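PDB 3ISR: transglutaminase-like enzymes, putative cysteine protease from Cytophaga hutchinsonii, which is probably a cysteine-dependent hydrolase of the transglutaminase-like superfamily, a putative protease whose substrate and reaction are not established. Local coordinates for residues 215-220 / 226-231; 68-73 / 80-85; 130-135 / 192-197. All blocks are in the same frame, centred on the assembly; numbering follows the deposited sequence.

In the fold
From the N terminus, interaction 2 comes first: strand 69-74 and strand 78-96 face each other across the N-terminal β-sandwich, closing the short loop between them. Interaction 3 opens next at helix 129-136 and closes only after 56 further residues, joining helix 129-136 to the C-terminal end of helix 181-194. Interaction 1 closes last, as the tight hairpin of strands 215-222 and 225-229. The three follow in series, none nesting or crossing. Interactions 1 and 3 touch, F218 CE1 lying 3.8 Å from C192 SG, and so join sheet and helices. Interaction 2 stands apart, its centre about 38 Å from that of interaction 3.

Interaction 1: residues 215-220 / 226-231; sequences HACFEA and WIIFDA
Antiparallel strands 215-220 and 226-229, their axes 4.3 Å apart at closest approach, pair F218 with F229 and A220 with I227 as hydrogen-bonded pairs, with E219 and I228 as the non-hydrogen-bonded pair between. Beyond the ladder, H215 NE2 donates to D230 OD2 at 2.8 Å. The bond is nearly straight (168°) and lies in the imidazole plane, but it meets the oxygen from above the carboxylate plane. D230 OD1 has other partners: T232 OG1 and a water that it shares with A216 O. H215 also touches C181, so a cysteine, a histidine and an aspartate gather as in the Cys-His-Asp triad of transglutaminase-like enzymes, consistent with an active site here. On the face carrying F218 and F229, chi1 of 75° brings the F218 ring beneath F229 CB, which sits toward the rim, 3.6 Å from F218 CZ; the two rings barely overlap. On the opposite face, E219 OE1 forms a salt bridge with R200, which also makes a cation-pi contact with W226; E219 O lies at the indole edge, 3.6 Å from W226 CZ3. C217, E219 and I228 rest on F202 of strand 199-206; F229 and F218 press against helix 142-156, F218 also meeting helix 181-194.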
loop_
_atom_site.group_PDB
_atom_site.type_symbol
_atom_site.label_atom_id
_atom_site.label_comp_id
_atom_site.label_asym_id
_atom_site.label_seq_id
_atom_site.Cartn_x
_atom_site.Cartn_y
_atom_site.Cartn_z
ATOM N N HIS B 215 3.292 2.977 27.470
ATOM C CA HIS B 215 3.576 4.112 26.632
ATOM C C HIS B 215 4.682 3.744 25.672
ATOM O O HIS B 215 5.513 2.899 25.989
ATOM C CB HIS B 215 3.983 5.320 27.476
ATOM C CG HIS B 215 3.941 6.609 26.722
ATOM N ND1 HIS B 215 2.802 7.058 26.094
ATOM C CD2 HIS B 215 4.894 7.537 26.487
ATOM C CE1 HIS B 215 3.051 8.215 25.509
ATOM N NE2 HIS B 215 4.316 8.527 25.730
ATOM N N ALA B 216 4.673 4.359 24.501
ATOM C CA ALA B 216 5.739 4.154 23.517
ATOM C C ALA B 216 6.240 5.488 22.992
ATOM O O ALA B 216 5.443 6.372 22.702
ATOM C CB ALA B 216 5.227 3.265 22.345
ATOM N N CYS B 217 7.561 5.630 22.871
ATOM C CA CYS B 217 8.143 6.769 22.203
ATOM C C CYS B 217 9.443 6.343 21.529
ATOM O O CYS B 217 9.604 5.174 21.162
ATOM C CB CYS B 217 8.308 7.956 23.143
ATOM S SG CYS B 217 9.162 7.558 24.654
ATOM N N PHE B 218 10.352 7.278 21.305
ATOM C CA PHE B 218 11.565 6.900 20.594
ATOM C C PHE B 218 12.796 7.627 21.107
ATOM O O PHE B 218 12.678 8.635 21.825
ATOM C CB PHE B 218 11.385 7.061 19.070
ATOM C CG PHE B 218 11.409 8.490 18.573
ATOM C CD1 PHE B 218 12.573 9.033 18.029
ATOM C CD2 PHE B 218 10.257 9.267 18.580
ATOM C CE1 PHE B 218 12.584 10.363 17.554
ATOM C CE2 PHE B 218 10.260 10.563 18.124
ATOM C CZ PHE B 218 11.407 11.112 17.593
ATOM N N GLU B 219 13.970 7.106 20.752
ATOM C CA GLU B 219 15.229 7.726 21.124
ATOM C C GLU B 219 16.068 7.843 19.876
ATOM O O GLU B 219 16.010 6.976 19.018
ATOM C CB GLU B 219 15.961 6.891 22.176
ATOM C CG GLU B 219 15.207 6.787 23.529
ATOM C CD GLU B 219 15.872 5.803 24.483
ATOM O OE1 GLU B 219 16.175 4.671 24.051
ATOM O OE2 GLU B 219 16.092 6.147 25.670
ATOM N N ALA B 220 16.766 8.961 19.740
ATOM C CA ALA B 220 17.672 9.170 18.618
ATOM C C ALA B 220 19.084 9.229 19.157
ATOM O O ALA B 220 19.314 9.771 20.242
ATOM C CB ALA B 220 17.338 10.469 17.886
ATOM N N TRP B 226 21.833 8.313 23.474
ATOM C CA TRP B 226 20.436 8.100 23.079
ATOM C C TRP B 226 19.584 9.168 23.772
ATOM O O TRP B 226 19.549 9.231 25.011
ATOM C CB TRP B 226 19.971 6.694 23.475
ATOM C CG TRP B 226 20.568 5.638 22.649
ATOM C CD1 TRP B 226 21.588 4.796 22.997
ATOM C CD2 TRP B 226 20.211 5.306 21.293
ATOM N NE1 TRP B 226 21.883 3.951 21.940
ATOM C CE2 TRP B 226 21.051 4.245 20.887
ATOM C CE3 TRP B 226 19.254 5.800 20.392
ATOM C CZ2 TRP B 226 20.959 3.652 19.610
ATOM C CZ3 TRP B 226 19.169 5.214 19.105
ATOM C CH2 TRP B 226 20.020 4.158 18.735
ATOM N N ILE B 227 18.958 10.039 22.980
ATOM C CA ILE B 227 18.183 11.138 23.510
ATOM C C ILE B 227 16.720 10.784 23.279
ATOM O O ILE B 227 16.343 10.459 22.157
ATOM C CB ILE B 227 18.484 12.463 22.781
ATOM C CG1 ILE B 227 19.994 12.814 22.809
ATOM C CG2 ILE B 227 17.635 13.611 23.362
ATOM C CD1 ILE B 227 20.621 12.972 24.222
ATOM N N ILE B 228 15.909 10.892 24.326
ATOM C CA ILE B 228 14.504 10.517 24.245
ATOM C C ILE B 228 13.596 11.620 23.697
ATOM O O ILE B 228 13.786 12.808 23.988
ATOM C CB ILE B 228 13.988 9.994 25.614
ATOM C CG1 ILE B 228 12.672 9.217 25.403
ATOM C CG2 ILE B 228 13.843 11.124 26.634
ATOM C CD1 ILE B 228 12.503 8.036 26.342
ATOM N N PHE B 229 12.597 11.223 22.905
ATOM C CA PHE B 229 11.651 12.167 22.289
ATOM C C PHE B 229 10.266 11.544 22.302
ATOM O O PHE B 229 10.139 10.333 22.192
ATOM C CB PHE B 229 12.014 12.439 20.832
ATOM C CG PHE B 229 13.283 13.219 20.655
ATOM C CD1 PHE B 229 13.250 14.603 20.538
ATOM C CD2 PHE B 229 14.512 12.563 20.601
ATOM C CE1 PHE B 229 14.443 15.339 20.373
ATOM C CE2 PHE B 229 15.708 13.282 20.452
ATOM C CZ PHE B 229 15.671 14.670 20.335
ATOM N N ASP B 230 9.225 12.360 22.396
ATOM C CA ASP B 230 7.869 11.818 22.425
ATOM C C ASP B 230 6.944 12.797 21.743
ATOM O O ASP B 230 6.537 13.783 22.341
ATOM C CB ASP B 230 7.416 11.561 23.877
ATOM C CG ASP B 230 5.977 11.090 23.980
ATOM O OD1 ASP B 230 5.328 10.805 22.958
ATOM O OD2 ASP B 230 5.461 11.022 25.118
ATOM N N ALA B 231 6.613 12.510 20.489
ATOM C CA ALA B 231 5.788 13.398 19.691
ATOM C C ALA B 231 4.340 13.480 20.143
ATOM O O ALA B 231 3.624 14.367 19.677
ATOM C CB ALA B 231 5.867 13.030 18.200
HETATM O O HOH W 1 5.366 8.586 21.032
HETATM O O HOH W 2 17.527 8.153 26.656
#

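Interaction 2: residues 68-73 / 80-85; sequences RFVRLK and FSMSYT
The F80 ring meets both methyls of L72: CD1 comes to 4.1 Å from F80 CZ, and CD2 to 4.2 Å from F80 CE1. The two side chains slant past each other, L72 CD1 approaching the ring obliquely. A chi1 of 73° sets the ring of F80 between its backbone N and carbonyl carbon, tipped toward the facing strand. The other contact of flat groups, the R68 guanidinium with the Y84 phenol, is looser. R68 NH1 is 4.3 Å from Y84 OH, too far for a hydrogen bond, and both groups turn to E47, R68 through a salt bridge and Y84 through its hydroxyl. These strands belong to different sheets of the N-terminal β-sandwich, 68-73 running nearly antiparallel to 80-85 (162°). The nearest CA atoms, of L72 and M82, are 10.7 Å apart, a gap bridged by side chains with no hydrogen bond between the segments. Between these two contacts, M82, a selenomethionine, reaches into the interface with chi1 and chi2 both extended, bringing SE to 4.5 Å from V70 CG2. F32 of strand 28-32 touches both V70 and M82, and L49 of strand 43-52 lies against M82. On the face of strand 69-74 turned away from 80-85, R71 NH2 donates to L109 O of the second subunit.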
loop_
_atom_site.group_PDB
_atom_site.type_symbol
_atom_site.label_atom_id
_atom_site.label_comp_id
_atom_site.label_asym_id
_atom_site.label_seq_id
_atom_site.Cartn_x
_atom_site.Cartn_y
_atom_site.Cartn_z
ATOM N N ARG B 68 12.969 -7.845 28.665
ATOM C CA ARG B 68 12.786 -9.044 29.454
ATOM C C ARG B 68 11.464 -9.621 29.035
ATOM O O ARG B 68 10.411 -9.048 29.333
ATOM C CB ARG B 68 12.732 -8.706 30.949
ATOM C CG ARG B 68 14.030 -8.117 31.469
ATOM C CD ARG B 68 13.873 -7.587 32.887
ATOM N NE ARG B 68 13.574 -8.659 33.831
ATOM C CZ ARG B 68 13.082 -8.482 35.061
ATOM N NH1 ARG B 68 12.819 -7.268 35.529
ATOM N NH2 ARG B 68 12.863 -9.540 35.838
ATOM N N PHE B 69 11.513 -10.749 28.343
ATOM C CA PHE B 69 10.295 -11.407 27.891
ATOM C C PHE B 69 9.894 -12.507 28.862
ATOM O O PHE B 69 10.753 -13.100 29.501
ATOM C CB PHE B 69 10.519 -12.002 26.502
ATOM C CG PHE B 69 10.771 -10.969 25.429
ATOM C CD1 PHE B 69 9.742 -10.124 25.004
ATOM C CD2 PHE B 69 12.025 -10.860 24.833
ATOM C CE1 PHE B 69 9.950 -9.162 23.997
ATOM C CE2 PHE B 69 12.265 -9.916 23.816
ATOM C CZ PHE B 69 11.214 -9.054 23.389
ATOM N N VAL B 70 8.594 -12.770 28.982
ATOM C CA VAL B 70 8.132 -13.939 29.730
ATOM C C VAL B 70 7.141 -14.697 28.877
ATOM O O VAL B 70 6.304 -14.092 28.204
ATOM C CB VAL B 70 7.487 -13.593 31.119
ATOM C CG1 VAL B 70 8.535 -13.038 32.092
ATOM C CG2 VAL B 70 6.343 -12.625 30.957
ATOM N N ARG B 71 7.226 -16.017 28.899
ATOM C CA ARG B 71 6.327 -16.801 28.074
ATOM C C ARG B 71 5.652 -17.929 28.829
ATOM O O ARG B 71 6.227 -18.510 29.758
ATOM C CB ARG B 71 7.032 -17.333 26.825
ATOM C CG ARG B 71 8.281 -18.109 27.108
ATOM C CD ARG B 71 8.874 -18.710 25.822
ATOM N NE ARG B 71 10.222 -19.185 26.094
ATOM C CZ ARG B 71 11.089 -19.573 25.167
ATOM N NH1 ARG B 71 12.293 -19.985 25.532
ATOM N NH2 ARG B 71 10.750 -19.556 23.878
ATOM N N LEU B 72 4.429 -18.220 28.402
ATOM C CA LEU B 72 3.605 -19.266 28.983
ATOM C C LEU B 72 2.671 -19.781 27.914
ATOM O O LEU B 72 2.442 -19.101 26.905
ATOM C CB LEU B 72 2.782 -18.716 30.162
ATOM C CG LEU B 72 1.795 -17.563 29.951
ATOM C CD1 LEU B 72 0.507 -18.030 29.279
ATOM C CD2 LEU B 72 1.466 -16.959 31.326
ATOM N N LYS B 73 2.136 -20.980 28.125
ATOM C CA LYS B 73 1.111 -21.504 27.235
ATOM C C LYS B 73 -0.196 -21.697 28.005
ATOM O O LYS B 73 -0.179 -21.981 29.204
ATOM C CB LYS B 73 1.576 -22.790 26.529
ATOM C CG LYS B 73 1.961 -23.951 27.446
ATOM C CD LYS B 73 2.521 -25.139 26.650
ATOM C CE LYS B 73 2.215 -26.453 27.381
ATOM N NZ LYS B 73 3.086 -27.597 26.962
ATOM N N PHE B 80 -7.136 -16.518 31.993
ATOM C CA PHE B 80 -6.104 -16.311 33.019
ATOM C C PHE B 80 -5.820 -14.822 33.170
ATOM O O PHE B 80 -6.119 -14.049 32.272
ATOM C CB PHE B 80 -4.812 -17.079 32.697
ATOM C CG PHE B 80 -4.012 -16.479 31.559
ATOM C CD1 PHE B 80 -2.963 -15.595 31.816
ATOM C CD2 PHE B 80 -4.315 -16.793 30.238
ATOM C CE1 PHE B 80 -2.215 -15.037 30.779
ATOM C CE2 PHE B 80 -3.581 -16.223 29.181
ATOM C CZ PHE B 80 -2.529 -15.345 29.461
ATOM N N SER B 81 -5.270 -14.441 34.318
ATOM C CA SER B 81 -4.828 -13.068 34.576
ATOM C C SER B 81 -3.366 -13.071 34.977
ATOM O O SER B 81 -2.880 -14.024 35.592
ATOM C CB SER B 81 -5.639 -12.428 35.704
ATOM O OG SER B 81 -7.004 -12.378 35.354
HETATM N N MSE B 82 -2.665 -12.003 34.617
HETATM C CA MSE B 82 -1.274 -11.845 34.986
HETATM C C MSE B 82 -1.118 -10.476 35.597
HETATM O O MSE B 82 -1.577 -9.488 35.025
HETATM C CB MSE B 82 -0.379 -11.957 33.751
HETATM C CG MSE B 82 1.093 -11.876 34.098
HETATM SE SE MSE B 82 2.193 -12.032 32.503
HETATM C CE MSE B 82 1.649 -10.347 31.631
ATOM N N SER B 83 -0.472 -10.413 36.753
ATOM C CA SER B 83 -0.286 -9.156 37.468
ATOM C C SER B 83 1.197 -8.922 37.723
ATOM O O SER B 83 1.877 -9.823 38.208
ATOM C CB SER B 83 -1.040 -9.217 38.801
ATOM O OG SER B 83 -0.742 -8.087 39.598
ATOM N N TYR B 84 1.690 -7.727 37.386
ATOM C CA TYR B 84 3.092 -7.347 37.599
ATOM C C TYR B 84 3.158 -6.078 38.428
ATOM O O TYR B 84 2.479 -5.088 38.115
ATOM C CB TYR B 84 3.833 -7.139 36.253
ATOM C CG TYR B 84 5.265 -6.655 36.412
ATOM C CD1 TYR B 84 6.268 -7.517 36.847
ATOM C CD2 TYR B 84 5.612 -5.327 36.147
ATOM C CE1 TYR B 84 7.592 -7.077 37.008
ATOM C CE2 TYR B 84 6.923 -4.880 36.310
ATOM C CZ TYR B 84 7.904 -5.762 36.735
ATOM O OH TYR B 84 9.208 -5.345 36.879
ATOM N N THR B 85 3.984 -6.101 39.478
ATOM C CA THR B 85 4.172 -4.946 40.347
ATOM C C THR B 85 5.657 -4.773 40.668
ATOM O O THR B 85 6.362 -5.759 40.894
ATOM C CB THR B 85 3.355 -5.132 41.665
ATOM O OG1 THR B 85 1.980 -5.364 41.332
ATOM C CG2 THR B 85 3.449 -3.909 42.557
#

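Interaction 3: residues 130-135 / 192-197; sequences KLAYKE and CRALSI
L195 carries most of the 192-197 side of this contact, reaching from just past helix 181-194 toward A132, its main partner on 130-135. Its CB stays short of helix 129-136, with no atom of 130-135 close by. With chi1 at -62° the next carbon lies anti to the L195 carbonyl carbon, which turns the branch toward A132: L195 CG comes to 4.0 Å from A132 CB. At the tip, L195 CD2 goes further and meets backbone, 3.7 Å from A132 O and 3.9 Å from Y133 N; the other methyl, L195 CD1, stays looser, 4.4 Å from A132 CB. CD2 thus lies against the A132-Y133 peptide, while CG covers the alanine methyl, and other parts of the leucine touch K145 and I149 of helix 142-156. Beside it, A194 CB and A132 CB meet methyl to methyl at 3.7 Å. Two alanines facing each other bring the backbones close, as the 6.3 Å between the CA atoms of A132 and A194 confirms, and L191 adds to the packing around A132. The backbone that presents L195 is a Schellman motif, which ends helix 181-194. S196, with a positive phi of 63°, is its C-prime residue; I197 N bonds to C192 O at 3.0 Å, and S196 N to R193 O at 2.9 Å. C192 O takes a second hydrogen, from L195 N, the two donors arriving from opposite faces of its carbonyl plane, so two bonds grip this oxygen and hold the turn in shape. R193 is held on another side by hydrogen bonds to the backbone oxygens of R247 and A199 and to S120 OG. Helix 129-136 also borders the third subunit: K130 NZ and K134 NZ both make salt bridges to OE1 of E158 of that subunit.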
loop_
_atom_site.group_PDB
_atom_site.type_symbol
_atom_site.label_atom_id
_atom_site.label_comp_id
_atom_site.label_asym_id
_atom_site.label_seq_id
_atom_site.Cartn_x
_atom_site.Cartn_y
_atom_site.Cartn_z
ATOM N N LYS B 130 12.951 11.085 0.340
ATOM C CA LYS B 130 12.682 12.361 -0.344
ATOM C C LYS B 130 11.810 13.244 0.490
ATOM O O LYS B 130 12.093 14.423 0.636
ATOM C CB LYS B 130 12.041 12.155 -1.707
ATOM C CG LYS B 130 13.042 12.120 -2.817
ATOM C CD LYS B 130 12.360 12.212 -4.165
ATOM C CE LYS B 130 13.322 11.831 -5.268
ATOM N NZ LYS B 130 14.490 12.769 -5.298
ATOM N N LEU B 131 10.755 12.651 1.048
ATOM C CA LEU B 131 9.814 13.365 1.903
ATOM C C LEU B 131 10.522 13.985 3.099
ATOM O O LEU B 131 10.316 15.154 3.386
ATOM C CB LEU B 131 8.680 12.431 2.378
ATOM C CG LEU B 131 7.600 12.993 3.322
ATOM C CD1 LEU B 131 6.258 12.285 3.088
ATOM C CD2 LEU B 131 8.010 12.895 4.818
ATOM N N ALA B 132 11.342 13.196 3.798
ATOM C CA ALA B 132 12.027 13.687 5.003
ATOM C C ALA B 132 13.011 14.798 4.671
ATOM O O ALA B 132 13.132 15.768 5.420
ATOM C CB ALA B 132 12.742 12.554 5.735
ATOM N N TYR B 133 13.725 14.651 3.562
ATOM C CA TYR B 133 14.657 15.686 3.143
ATOM C C TYR B 133 13.899 16.964 2.798
ATOM O O TYR B 133 14.310 18.049 3.174
ATOM C CB TYR B 133 15.519 15.249 1.947
ATOM C CG TYR B 133 16.594 16.276 1.623
ATOM C CD1 TYR B 133 17.726 16.405 2.435
ATOM C CD2 TYR B 133 16.471 17.128 0.518
ATOM C CE1 TYR B 133 18.720 17.363 2.149
ATOM C CE2 TYR B 133 17.454 18.083 0.223
ATOM C CZ TYR B 133 18.573 18.191 1.043
ATOM O OH TYR B 133 19.549 19.122 0.762
ATOM N N LYS B 134 12.784 16.815 2.085
ATOM C CA LYS B 134 11.947 17.953 1.675
ATOM C C LYS B 134 11.456 18.723 2.888
ATOM O O LYS B 134 11.510 19.945 2.930
ATOM C CB LYS B 134 10.719 17.445 0.939
ATOM C CG LYS B 134 10.515 18.054 -0.404
ATOM C CD LYS B 134 10.949 17.068 -1.463
ATOM C CE LYS B 134 11.634 17.784 -2.598
ATOM N NZ LYS B 134 12.205 16.770 -3.521
ATOM N N GLU B 135 10.967 17.979 3.875
ATOM C CA GLU B 135 10.326 18.562 5.033
ATOM C C GLU B 135 11.343 19.090 6.044
ATOM O O GLU B 135 11.122 20.143 6.623
ATOM C CB GLU B 135 9.375 17.534 5.673
ATOM C CG GLU B 135 8.313 18.131 6.584
ATOM C CD GLU B 135 7.510 19.248 5.922
ATOM O OE1 GLU B 135 7.469 20.359 6.499
ATOM O OE2 GLU B 135 6.930 19.015 4.837
ATOM N N CYS B 192 13.611 9.971 11.335
ATOM C CA CYS B 192 15.029 10.079 11.742
ATOM C C CYS B 192 15.938 9.229 10.874
ATOM O O CYS B 192 16.941 9.709 10.354
ATOM C CB CYS B 192 15.230 9.615 13.170
ATOM S SG CYS B 192 14.690 10.784 14.400
ATOM N N ARG B 193 15.606 7.945 10.741
ATOM C CA ARG B 193 16.443 7.069 9.929
ATOM C C ARG B 193 16.516 7.542 8.482
ATOM O O ARG B 193 17.547 7.375 7.819
ATOM C CB ARG B 193 15.923 5.632 9.957
ATOM C CG ARG B 193 16.033 4.986 11.319
ATOM C CD ARG B 193 15.675 3.499 11.236
ATOM N NE ARG B 193 15.612 2.938 12.589
ATOM C CZ ARG B 193 14.779 1.978 12.959
ATOM N NH1 ARG B 193 13.958 1.426 12.052
ATOM N NH2 ARG B 193 14.764 1.581 14.232
ATOM N N ALA B 194 15.426 8.118 7.989
ATOM C CA ALA B 194 15.388 8.597 6.596
ATOM C C ALA B 194 16.433 9.687 6.384
ATOM O O ALA B 194 16.923 9.892 5.262
ATOM C CB ALA B 194 13.983 9.111 6.273
ATOM N N LEU B 195 16.770 10.384 7.470
ATOM C CA LEU B 195 17.791 11.451 7.473
ATOM C C LEU B 195 19.156 10.991 7.997
ATOM O O LEU B 195 20.003 11.823 8.354
ATOM C CB LEU B 195 17.303 12.661 8.297
ATOM C CG LEU B 195 16.030 13.348 7.783
ATOM C CD1 LEU B 195 15.387 14.206 8.876
ATOM C CD2 LEU B 195 16.304 14.157 6.511
ATOM N N SER B 196 19.371 9.677 8.033
ATOM C CA SER B 196 20.638 9.074 8.505
ATOM C C SER B 196 20.935 9.368 9.978
ATOM O O SER B 196 22.088 9.569 10.362
ATOM C CB SER B 196 21.835 9.488 7.633
ATOM O OG SER B 196 21.552 9.274 6.261
ATOM N N ILE B 197 19.895 9.380 10.805
ATOM C CA ILE B 197 20.075 9.556 12.248
ATOM C C ILE B 197 19.610 8.249 12.899
ATOM O O ILE B 197 18.466 7.843 12.693
ATOM C CB ILE B 197 19.222 10.751 12.761
ATOM C CG1 ILE B 197 19.641 12.042 12.062
ATOM C CG2 ILE B 197 19.334 10.929 14.305
ATOM C CD1 ILE B 197 18.596 13.167 12.189
#